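PDB 6IV9: Cas13d from uncultured Ruminococcus sp, which binds a CRISPR RNA guide and, as a Cas13 nuclease with two HEPN domains, probably processes that guide and cleaves matching target RNA. Local coordinates for residues A[341-346]-A[462-467]; A[331-336]-A[358-363]; A[408-413]-A[452-457]. The protein carries 2 engineered substitutions. All coordinates share one frame; numbering follows the deposited sequence.

Contact 1 (A[341-346]-A[462-467]); sequences ISLLID and ADHMNG. With nucleotides of chain B.
Leu343 reaches off helix 338-347 between His464 and Met465, and its two methyls divide the work. CD1 lies against the carbon side of the imidazole, 3.6 Å from His464 CD2, and meets the ring obliquely. CD2 turns to the methionine and sits 3.8 Å from Met465 CE. The leucine and histidine side chains run past one another in opposite senses, whereas the methionine comes in at a slant. Its chain starts beside the backbone N (chi1 -70°) and bends again about CB-CG and at the sulfur, and these folds bring the terminal methyl back to the leucine. The contact lies at the turn from helix 436-464 into helix 467-475. Met465 is the centre of an inverse gamma turn, closed by a weak bond from Asn466 N to His464 O, and Asn466 caps the next helix through OD1, bonded to Val469 N. Directly beyond, Gly467 CA approaches N4 of C45 of the RNA chain to 3.3 Å, and a CB at this position would clash with that amine. Leu473 adds to the apolar cover of Leu343. His464 ND1 bonds to Asn460 O within its own helix, which should steady the rotation of the ring while its CD2 side meets the leucine. The contact itself is therefore dispersive, a small apolar touch, while the polar groups serve the helices on their own side of it.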
loop_
_atom_site.group_PDB
_atom_site.type_symbol
_atom_site.label_atom_id
_atom_site.label_comp_id
_atom_site.label_asym_id
_atom_site.label_seq_id
_atom_site.Cartn_x
_atom_site.Cartn_y
_atom_site.Cartn_z
ATOM N N ILE A 341 -9.696 -4.552 30.048
ATOM C CA ILE A 341 -10.462 -3.458 30.703
ATOM C C ILE A 341 -10.394 -3.617 32.228
ATOM O O ILE A 341 -10.136 -2.634 32.889
ATOM C CB ILE A 341 -11.899 -3.391 30.169
ATOM C CG1 ILE A 341 -11.925 -2.823 28.748
ATOM C CG2 ILE A 341 -12.764 -2.578 31.107
ATOM C CD1 ILE A 341 -13.202 -3.059 28.013
ATOM N N SER A 342 -10.551 -4.836 32.735
ATOM C CA SER A 342 -10.505 -5.060 34.204
ATOM C C SER A 342 -9.142 -4.668 34.752
ATOM O O SER A 342 -9.103 -3.915 35.694
ATOM C CB SER A 342 -10.745 -6.491 34.514
ATOM O OG SER A 342 -12.057 -6.841 34.184
ATOM N N LEU A 343 -8.079 -5.119 34.108
ATOM C CA LEU A 343 -6.710 -4.832 34.576
ATOM C C LEU A 343 -6.492 -3.322 34.599
ATOM O O LEU A 343 -5.890 -2.839 35.525
ATOM C CB LEU A 343 -5.755 -5.441 33.552
ATOM C CG LEU A 343 -4.920 -6.641 33.975
ATOM C CD1 LEU A 343 -5.429 -7.273 35.259
ATOM C CD2 LEU A 343 -4.854 -7.661 32.854
ATOM N N LEU A 344 -6.924 -2.626 33.558
ATOM C CA LEU A 344 -6.711 -1.163 33.453
ATOM C C LEU A 344 -7.495 -0.394 34.519
ATOM O O LEU A 344 -6.971 0.560 35.059
ATOM C CB LEU A 344 -7.095 -0.738 32.039
ATOM C CG LEU A 344 -6.138 -1.224 30.961
ATOM C CD1 LEU A 344 -6.663 -0.870 29.593
ATOM C CD2 LEU A 344 -4.768 -0.636 31.182
ATOM N N ILE A 345 -8.724 -0.811 34.775
ATOM C CA ILE A 345 -9.549 -0.127 35.801
ATOM C C ILE A 345 -8.863 -0.288 37.159
ATOM O O ILE A 345 -8.726 0.682 37.851
ATOM C CB ILE A 345 -10.969 -0.707 35.771
ATOM C CG1 ILE A 345 -11.749 -0.190 34.567
ATOM C CG2 ILE A 345 -11.690 -0.430 37.072
ATOM C CD1 ILE A 345 -13.037 -0.892 34.335
ATOM N N ASP A 346 -8.386 -1.480 37.481
ATOM C CA ASP A 346 -7.700 -1.665 38.778
ATOM C C ASP A 346 -6.442 -0.806 38.840
ATOM O O ASP A 346 -6.167 -0.278 39.887
ATOM C CB ASP A 346 -7.200 -3.092 38.931
ATOM C CG ASP A 346 -8.299 -4.133 38.889
ATOM O OD1 ASP A 346 -9.478 -3.744 38.858
ATOM O OD2 ASP A 346 -7.957 -5.325 38.859
ATOM N N ALA A 462 3.081 -7.126 33.752
ATOM C CA ALA A 462 3.871 -8.353 33.497
ATOM C C ALA A 462 3.480 -9.448 34.494
ATOM O O ALA A 462 3.431 -10.588 34.100
ATOM C CB ALA A 462 5.337 -8.048 33.558
ATOM N N ASP A 463 3.190 -9.071 35.733
ATOM C CA ASP A 463 2.756 -9.995 36.815
ATOM C C ASP A 463 1.405 -10.627 36.468
ATOM O O ASP A 463 1.114 -11.691 36.972
ATOM C CB ASP A 463 2.668 -9.279 38.160
ATOM C CG ASP A 463 4.011 -8.977 38.794
ATOM O OD1 ASP A 463 5.023 -9.468 38.291
ATOM O OD2 ASP A 463 4.022 -8.258 39.785
ATOM N N HIS A 464 0.579 -9.938 35.696
ATOM C CA HIS A 464 -0.753 -10.502 35.367
ATOM C C HIS A 464 -0.738 -11.183 34.007
ATOM O O HIS A 464 -1.751 -11.741 33.645
ATOM C CB HIS A 464 -1.808 -9.403 35.343
ATOM C CG HIS A 464 -2.212 -8.904 36.682
ATOM N ND1 HIS A 464 -1.457 -8.032 37.390
ATOM C CD2 HIS A 464 -3.300 -9.145 37.425
ATOM C CE1 HIS A 464 -2.055 -7.754 38.516
ATOM N NE2 HIS A 464 -3.181 -8.413 38.556
ATOM N N MET A 465 0.383 -11.111 33.305
ATOM C CA MET A 465 0.447 -11.679 31.941
ATOM C C MET A 465 0.788 -13.169 31.981
ATOM O O MET A 465 1.880 -13.543 31.626
ATOM C CB MET A 465 1.395 -10.876 31.050
ATOM C CG MET A 465 0.848 -9.503 30.717
ATOM S SD MET A 465 -0.674 -9.551 29.754
ATOM C CE MET A 465 -1.921 -9.243 30.991
ATOM N N ASN A 466 -0.175 -13.972 32.413
ATOM C CA ASN A 466 -0.028 -15.445 32.447
ATOM C C ASN A 466 -1.402 -16.069 32.226
ATOM O O ASN A 466 -2.382 -15.408 32.481
ATOM C CB ASN A 466 0.662 -15.948 33.715
ATOM C CG ASN A 466 -0.137 -15.670 34.962
ATOM O OD1 ASN A 466 -1.163 -16.281 35.178
ATOM N ND2 ASN A 466 0.326 -14.747 35.773
ATOM N N GLY A 467 -1.421 -17.326 31.811
ATOM C CA GLY A 467 -2.664 -18.040 31.498
ATOM C C GLY A 467 -3.600 -18.147 32.683
ATOM O O GLY A 467 -4.794 -18.043 32.474
ATOM P P C B 45 -8.512 -12.649 25.815
ATOM O OP1 C B 45 -9.041 -13.774 26.648
ATOM O OP2 C B 45 -8.563 -11.289 26.428
ATOM O "O5'" C B 45 -6.985 -12.884 25.452
ATOM C "C5'" C B 45 -6.574 -14.141 24.921
ATOM C "C4'" C B 45 -5.075 -14.175 24.926
ATOM O "O4'" C B 45 -4.604 -14.433 26.273
ATOM C "C3'" C B 45 -4.422 -15.292 24.127
ATOM O "O3'" C B 45 -4.314 -14.953 22.762
ATOM C "C2'" C B 45 -3.024 -15.286 24.715
ATOM O "O2'" C B 45 -2.173 -14.236 24.349
ATOM C "C1'" C B 45 -3.326 -15.057 26.193
ATOM N N1 C B 45 -3.264 -16.341 26.927
ATOM C C2 C B 45 -4.419 -17.005 27.336
ATOM O O2 C B 45 -5.517 -16.463 27.163
ATOM N N3 C B 45 -4.303 -18.201 27.961
ATOM C C4 C B 45 -3.097 -18.747 28.137
ATOM N N4 C B 45 -3.025 -19.925 28.755
ATOM C C5 C B 45 -1.909 -18.110 27.688
ATOM C C6 C B 45 -2.035 -16.922 27.098
#

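Contact 2 (A[331-336]-A[358-363]); sequences KDFIEG and RLYYDF. With nucleotides of chain B.
Phe333 and Tyr361 mark the nearest backbone approach, their CA atoms 7.9 Å apart, where the short, weakly bonded helix 333-336 faces helix 353-366. The phenylalanine ring makes every side-chain contact between the two segments. With CG anti to the backbone N (chi1 176°), Phe333 stretches straight at the longer helix and offers one face to Tyr361. The phenol answers with an edge: its CD1 stands 3.7 Å above the plane of the Phe333 ring, over the centre. This is a T-shaped (edge-to-face) pair, with centroids 5.0 Å apart and planes inclined at 68°. The far end of the benzyl group also presses on the helix itself, Phe333 CZ lying 3.6 Å from Tyr361 CA. Tyr360 closes another flank, its CD2 at 4.0 Å from Phe333 CZ. The hydroxyls of these two buried tyrosines both have partners: Tyr361 OH bonds to Asn330 OD1 and Lys490 N, and Tyr360 OH to Asn340 ND2. These bonds should limit the rocking of the rings, and Leu485 and Ile364 supply further apolar cover around Phe333. The carboxylate of Glu482 accepts bonds from the backbone N atoms of Phe333 and Ile334, anchoring the start of the short helix. At its other end Gly336 O comes within 3.3 Å of C4' of A44 of the RNA chain. The result is an aromatic cluster in the core of a helical domain, extended through Tyr360 and Phe363 to Phe409, beside the bound RNA, which Phe333 itself meets at a sugar.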
loop_
_atom_site.group_PDB
_atom_site.type_symbol
_atom_site.label_atom_id
_atom_site.label_comp_id
_atom_site.label_asym_id
_atom_site.label_seq_id
_atom_site.Cartn_x
_atom_site.Cartn_y
_atom_site.Cartn_z
ATOM N N LYS A 331 -20.434 -5.414 18.944
ATOM C CA LYS A 331 -21.373 -6.191 19.790
ATOM C C LYS A 331 -20.673 -6.659 21.065
ATOM O O LYS A 331 -19.711 -7.373 20.965
ATOM C CB LYS A 331 -21.907 -7.381 18.995
ATOM C CG LYS A 331 -23.309 -7.834 19.369
ATOM C CD LYS A 331 -23.589 -9.255 18.960
ATOM C CE LYS A 331 -24.604 -9.935 19.854
ATOM N NZ LYS A 331 -24.345 -11.389 19.954
ATOM N N ASP A 332 -21.179 -6.243 22.219
ATOM C CA ASP A 332 -20.600 -6.689 23.506
ATOM C C ASP A 332 -19.097 -6.396 23.539
ATOM O O ASP A 332 -18.347 -7.258 23.932
ATOM C CB ASP A 332 -20.971 -8.144 23.782
ATOM C CG ASP A 332 -22.467 -8.340 23.955
ATOM O OD1 ASP A 332 -23.082 -7.538 24.653
ATOM O OD2 ASP A 332 -23.001 -9.264 23.358
ATOM N N PHE A 333 -18.709 -5.180 23.183
ATOM C CA PHE A 333 -17.276 -4.815 23.166
ATOM C C PHE A 333 -16.663 -4.920 24.564
ATOM O O PHE A 333 -15.561 -5.385 24.689
ATOM C CB PHE A 333 -17.114 -3.395 22.637
ATOM C CG PHE A 333 -15.700 -2.896 22.666
ATOM C CD1 PHE A 333 -15.201 -2.270 23.789
ATOM C CD2 PHE A 333 -14.872 -3.054 21.571
ATOM C CE1 PHE A 333 -13.902 -1.803 23.824
ATOM C CE2 PHE A 333 -13.574 -2.580 21.609
ATOM C CZ PHE A 333 -13.096 -1.959 22.732
ATOM N N ILE A 334 -17.376 -4.472 25.590
ATOM C CA ILE A 334 -16.784 -4.505 26.954
ATOM C C ILE A 334 -16.533 -5.951 27.381
ATOM O O ILE A 334 -15.458 -6.246 27.842
ATOM C CB ILE A 334 -17.672 -3.742 27.947
ATOM C CG1 ILE A 334 -17.879 -2.298 27.501
ATOM C CG2 ILE A 334 -17.080 -3.819 29.334
ATOM C CD1 ILE A 334 -18.763 -1.492 28.413
ATOM N N GLU A 335 -17.514 -6.823 27.213
ATOM C CA GLU A 335 -17.343 -8.245 27.594
ATOM C C GLU A 335 -16.233 -8.858 26.740
ATOM O O GLU A 335 -15.451 -9.606 27.247
ATOM C CB GLU A 335 -18.663 -8.984 27.425
ATOM C CG GLU A 335 -18.586 -10.444 27.784
ATOM C CD GLU A 335 -18.442 -10.739 29.264
ATOM O OE1 GLU A 335 -18.559 -9.813 30.062
ATOM O OE2 GLU A 335 -18.207 -11.902 29.599
ATOM N N GLY A 336 -16.175 -8.496 25.468
ATOM C CA GLY A 336 -15.153 -9.009 24.545
ATOM C C GLY A 336 -13.756 -8.557 24.921
ATOM O O GLY A 336 -12.817 -9.166 24.456
ATOM N N ARG A 358 -14.341 4.113 27.557
ATOM C CA ARG A 358 -14.454 4.925 26.328
ATOM C C ARG A 358 -13.070 5.087 25.689
ATOM O O ARG A 358 -12.974 4.961 24.485
ATOM C CB ARG A 358 -15.167 6.233 26.645
ATOM C CG ARG A 358 -16.621 6.014 27.031
ATOM C CD ARG A 358 -17.438 7.282 27.078
ATOM N NE ARG A 358 -16.907 8.194 28.062
ATOM C CZ ARG A 358 -17.465 8.439 29.237
ATOM N NH1 ARG A 358 -18.613 7.877 29.559
ATOM N NH2 ARG A 358 -16.876 9.252 30.088
ATOM N N LEU A 359 -12.048 5.337 26.496
ATOM C CA LEU A 359 -10.678 5.493 25.956
ATOM C C LEU A 359 -10.219 4.183 25.314
ATOM O O LEU A 359 -9.550 4.237 24.318
ATOM C CB LEU A 359 -9.733 5.935 27.069
ATOM C CG LEU A 359 -9.803 7.413 27.433
ATOM C CD1 LEU A 359 -9.170 7.671 28.781
ATOM C CD2 LEU A 359 -9.154 8.267 26.371
ATOM N N TYR A 360 -10.539 3.058 25.929
ATOM C CA TYR A 360 -10.132 1.741 25.394
ATOM C C TYR A 360 -10.808 1.472 24.051
ATOM O O TYR A 360 -10.169 0.966 23.158
ATOM C CB TYR A 360 -10.297 0.624 26.415
ATOM C CG TYR A 360 -9.512 -0.601 26.044
ATOM C CD1 TYR A 360 -8.157 -0.663 26.269
ATOM C CD2 TYR A 360 -10.109 -1.674 25.426
ATOM C CE1 TYR A 360 -7.413 -1.770 25.915
ATOM C CE2 TYR A 360 -9.386 -2.793 25.069
ATOM C CZ TYR A 360 -8.033 -2.840 25.314
ATOM O OH TYR A 360 -7.316 -3.936 24.976
ATOM N N TYR A 361 -12.075 1.849 23.922
ATOM C CA TYR A 361 -12.758 1.671 22.623
ATOM C C TYR A 361 -12.015 2.522 21.593
ATOM O O TYR A 361 -11.831 2.081 20.492
ATOM C CB TYR A 361 -14.234 2.069 22.675
ATOM C CG TYR A 361 -14.945 1.890 21.363
ATOM C CD1 TYR A 361 -15.505 0.680 21.021
ATOM C CD2 TYR A 361 -15.035 2.914 20.447
ATOM C CE1 TYR A 361 -16.136 0.483 19.813
ATOM C CE2 TYR A 361 -15.658 2.734 19.229
ATOM C CZ TYR A 361 -16.218 1.516 18.910
ATOM O OH TYR A 361 -16.847 1.317 17.728
ATOM N N ASP A 362 -11.617 3.723 21.986
ATOM C CA ASP A 362 -10.879 4.617 21.065
ATOM C C ASP A 362 -9.560 3.949 20.690
ATOM O O ASP A 362 -9.276 3.852 19.524
ATOM C CB ASP A 362 -10.589 5.956 21.737
ATOM C CG ASP A 362 -9.772 6.937 20.919
ATOM O OD1 ASP A 362 -8.905 6.510 20.176
ATOM O OD2 ASP A 362 -10.000 8.117 21.071
ATOM N N PHE A 363 -8.859 3.419 21.671
ATOM C CA PHE A 363 -7.538 2.801 21.449
ATOM C C PHE A 363 -7.652 1.647 20.451
ATOM O O PHE A 363 -6.749 1.478 19.684
ATOM C CB PHE A 363 -7.000 2.334 22.797
ATOM C CG PHE A 363 -5.690 1.598 22.767
ATOM C CD1 PHE A 363 -4.496 2.284 22.721
ATOM C CD2 PHE A 363 -5.655 0.224 22.816
ATOM C CE1 PHE A 363 -3.296 1.606 22.707
ATOM C CE2 PHE A 363 -4.455 -0.452 22.801
ATOM C CZ PHE A 363 -3.281 0.241 22.740
ATOM P P A B 44 -7.854 -8.085 21.511
ATOM O OP1 A B 44 -7.150 -7.469 22.652
ATOM O OP2 A B 44 -7.003 -8.547 20.367
ATOM O "O5'" A B 44 -8.842 -9.308 21.810
ATOM C "C5'" A B 44 -9.627 -9.290 23.054
ATOM C "C4'" A B 44 -10.130 -10.669 23.401
ATOM O "O4'" A B 44 -11.081 -11.139 22.407
ATOM C "C3'" A B 44 -9.015 -11.719 23.432
ATOM O "O3'" A B 44 -9.268 -12.705 24.441
ATOM C "C2'" A B 44 -9.091 -12.305 22.038
ATOM O "O2'" A B 44 -8.628 -13.626 21.947
ATOM C "C1'" A B 44 -10.586 -12.325 21.810
ATOM N N9 A B 44 -10.940 -12.285 20.401
ATOM C C8 A B 44 -10.433 -11.505 19.383
ATOM N N7 A B 44 -11.027 -11.691 18.230
ATOM C C5 A B 44 -11.996 -12.646 18.510
ATOM C C6 A B 44 -12.971 -13.252 17.717
ATOM N N6 A B 44 -13.119 -12.993 16.418
ATOM N N1 A B 44 -13.786 -14.162 18.300
ATOM C C2 A B 44 -13.637 -14.412 19.607
ATOM N N3 A B 44 -12.762 -13.892 20.465
ATOM C C4 A B 44 -11.959 -13.010 19.844
#

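Contact 3 (A[408-413]-A[452-457]); sequences DFLLFC and GKFRND
Leu410 and Phe454 form the nearest CA pair of segments 408-413 and 452-457, whose axes pass 11.3 Å apart with their directions at 143°, roughly antiparallel. Side chains bridge the gap, and apolar contacts come first. Leu410 and Leu411 both approach Phe454 from one side of its ring plane, obliquely: along one rim Phe454 CE1 is 4.0 Å from Leu410 CB, and along the other rim CD2 is 4.0 Å from Leu411 CD2. CG of Phe454 lies beside the backbone N and anti to the carbonyl carbon (chi1 -69°), which directs the ring at helix 400-418, CZ 4.0 Å from Leu410 O. An alanine here would remove the ring and is likely to open a gap between the helices, robbing Leu410 and Leu411 of their shared partner. A second apolar touch joins Leu410 CD1 to the methylene of Asp457, CB at 3.7 Å, so the acid takes part through carbon. Within its own helix, Lys453 CG rests 3.7 Å above the Phe454 ring, toward its rim, on the face turned away from the leucines. Polar reinforcement comes from that lysine's NZ, which bonds to Asn414 OD1 and ties the two helices at their margin. Beyond the interface, helix 376-386 packs on Leu411 through Ile376, Arg380 and Met383, helix 338-347 meets Asp457 through Met347, and helix 353-366 lies against Phe409, Phe412 and Cys413.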
loop_
_atom_site.group_PDB
_atom_site.type_symbol
_atom_site.label_atom_id
_atom_site.label_comp_id
_atom_site.label_asym_id
_atom_site.label_seq_id
_atom_site.Cartn_x
_atom_site.Cartn_y
_atom_site.Cartn_z
ATOM N N ASP A 408 1.029 0.103 25.912
ATOM C CA ASP A 408 0.752 1.179 24.931
ATOM C C ASP A 408 -0.431 2.019 25.427
ATOM O O ASP A 408 -0.388 3.218 25.292
ATOM C CB ASP A 408 0.504 0.591 23.542
ATOM C CG ASP A 408 1.748 0.035 22.870
ATOM O OD1 ASP A 408 2.813 0.112 23.461
ATOM O OD2 ASP A 408 1.641 -0.444 21.758
ATOM N N PHE A 409 -1.439 1.376 26.001
ATOM C CA PHE A 409 -2.631 2.107 26.487
ATOM C C PHE A 409 -2.257 3.093 27.596
ATOM O O PHE A 409 -2.762 4.186 27.577
ATOM C CB PHE A 409 -3.712 1.148 26.960
ATOM C CG PHE A 409 -4.981 1.860 27.330
ATOM C CD1 PHE A 409 -5.825 2.358 26.357
ATOM C CD2 PHE A 409 -5.307 2.078 28.653
ATOM C CE1 PHE A 409 -6.992 3.015 26.697
ATOM C CE2 PHE A 409 -6.468 2.747 28.991
ATOM C CZ PHE A 409 -7.305 3.210 28.014
ATOM N N LEU A 410 -1.402 2.688 28.524
ATOM C CA LEU A 410 -0.991 3.600 29.615
ATOM C C LEU A 410 -0.271 4.804 29.010
ATOM O O LEU A 410 -0.544 5.903 29.413
ATOM C CB LEU A 410 -0.026 2.850 30.524
ATOM C CG LEU A 410 -0.629 1.762 31.400
ATOM C CD1 LEU A 410 0.438 1.187 32.302
ATOM C CD2 LEU A 410 -1.781 2.304 32.216
ATOM N N LEU A 411 0.631 4.563 28.068
ATOM C CA LEU A 411 1.371 5.670 27.412
ATOM C C LEU A 411 0.395 6.559 26.641
ATOM O O LEU A 411 0.540 7.749 26.682
ATOM C CB LEU A 411 2.391 5.060 26.456
ATOM C CG LEU A 411 3.471 4.206 27.107
ATOM C CD1 LEU A 411 4.533 3.846 26.096
ATOM C CD2 LEU A 411 4.080 4.932 28.286
ATOM N N PHE A 412 -0.561 5.953 25.957
ATOM C CA PHE A 412 -1.533 6.728 25.158
ATOM C C PHE A 412 -2.322 7.671 26.067
ATOM O O PHE A 412 -2.412 8.839 25.791
ATOM C CB PHE A 412 -2.513 5.748 24.521
ATOM C CG PHE A 412 -3.804 6.336 24.018
ATOM C CD1 PHE A 412 -3.814 7.434 23.183
ATOM C CD2 PHE A 412 -5.011 5.761 24.351
ATOM C CE1 PHE A 412 -5.003 7.958 22.719
ATOM C CE2 PHE A 412 -6.197 6.284 23.880
ATOM C CZ PHE A 412 -6.189 7.381 23.069
ATOM N N CYS A 413 -2.831 7.153 27.173
ATOM C CA CYS A 413 -3.619 7.973 28.124
ATOM C C CYS A 413 -2.748 9.087 28.713
ATOM O O CYS A 413 -3.226 10.178 28.904
ATOM C CB CYS A 413 -4.223 7.086 29.198
ATOM S SG CYS A 413 -5.566 6.062 28.558
ATOM N N GLY A 452 10.569 6.032 34.783
ATOM C CA GLY A 452 10.431 6.420 36.193
ATOM C C GLY A 452 8.971 6.497 36.556
ATOM O O GLY A 452 8.605 6.150 37.667
ATOM N N LYS A 453 8.172 7.041 35.653
ATOM C CA LYS A 453 6.717 7.170 35.871
ATOM C C LYS A 453 5.948 5.841 35.811
ATOM O O LYS A 453 5.040 5.680 36.610
ATOM C CB LYS A 453 6.181 8.175 34.860
ATOM C CG LYS A 453 4.713 8.504 34.980
ATOM C CD LYS A 453 4.272 9.362 33.842
ATOM C CE LYS A 453 3.838 10.746 34.233
ATOM N NZ LYS A 453 4.052 11.680 33.110
ATOM N N PHE A 454 6.268 4.952 34.874
ATOM C CA PHE A 454 5.438 3.737 34.663
ATOM C C PHE A 454 6.115 2.419 35.037
ATOM O O PHE A 454 5.485 1.397 34.804
ATOM C CB PHE A 454 4.995 3.660 33.204
ATOM C CG PHE A 454 3.999 4.719 32.834
ATOM C CD1 PHE A 454 2.678 4.596 33.201
ATOM C CD2 PHE A 454 4.390 5.851 32.159
ATOM C CE1 PHE A 454 1.763 5.576 32.880
ATOM C CE2 PHE A 454 3.476 6.830 31.837
ATOM C CZ PHE A 454 2.166 6.687 32.193
ATOM N N ARG A 455 7.285 2.452 35.656
ATOM C CA ARG A 455 7.998 1.186 35.933
ATOM C C ARG A 455 7.113 0.265 36.771
ATOM O O ARG A 455 6.972 -0.871 36.394
ATOM C CB ARG A 455 9.273 1.501 36.717
ATOM C CG ARG A 455 9.864 0.326 37.480
ATOM C CD ARG A 455 11.120 0.702 38.244
ATOM N NE ARG A 455 12.248 -0.161 37.927
ATOM C CZ ARG A 455 13.474 0.250 37.585
ATOM N NH1 ARG A 455 13.843 1.506 37.767
ATOM N NH2 ARG A 455 14.333 -0.602 37.064
ATOM N N ASN A 456 6.517 0.772 37.842
ATOM C CA ASN A 456 5.685 -0.093 38.713
ATOM C C ASN A 456 4.468 -0.600 37.940
ATOM O O ASN A 456 4.101 -1.750 38.120
ATOM C CB ASN A 456 5.319 0.605 40.018
ATOM C CG ASN A 456 6.532 1.064 40.793
ATOM O OD1 ASN A 456 7.586 0.450 40.738
ATOM N ND2 ASN A 456 6.387 2.150 41.521
ATOM N N ASP A 457 3.863 0.262 37.128
ATOM C CA ASP A 457 2.682 -0.136 36.321
ATOM C C ASP A 457 3.087 -1.241 35.342
ATOM O O ASP A 457 2.335 -2.192 35.188
ATOM C CB ASP A 457 2.108 1.068 35.578
ATOM C CG ASP A 457 1.253 1.982 36.436
ATOM O OD1 ASP A 457 0.757 1.532 37.455
ATOM O OD2 ASP A 457 1.092 3.129 36.067
#

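Overall arrangement
Three small interfaces add up to one continuous helical core, joined by residues of the segments themselves. Contacts 1 and 3 share helix 436-464, their centres 13 Å apart, and contact 3 is nested inside the chain loop closed by contact 1. Leu344 CD1 binds contact 1 to both others, lying 3.4 Å from Phe409 CD2 and 3.6 Å from Tyr360 CD1. Contact 2, centred 16 Å from contact 1 and 20 Å from contact 3, joins the latter through Tyr360 and Phe363, both of which meet the Phe409 ring edge-to-face. Segments 462-467 and 331-336 touch consecutive crRNA nucleotides, C45 through Gly467 and A44 through Gly336, whereas the nearest atom of contact 3 is about 7 Å from the RNA.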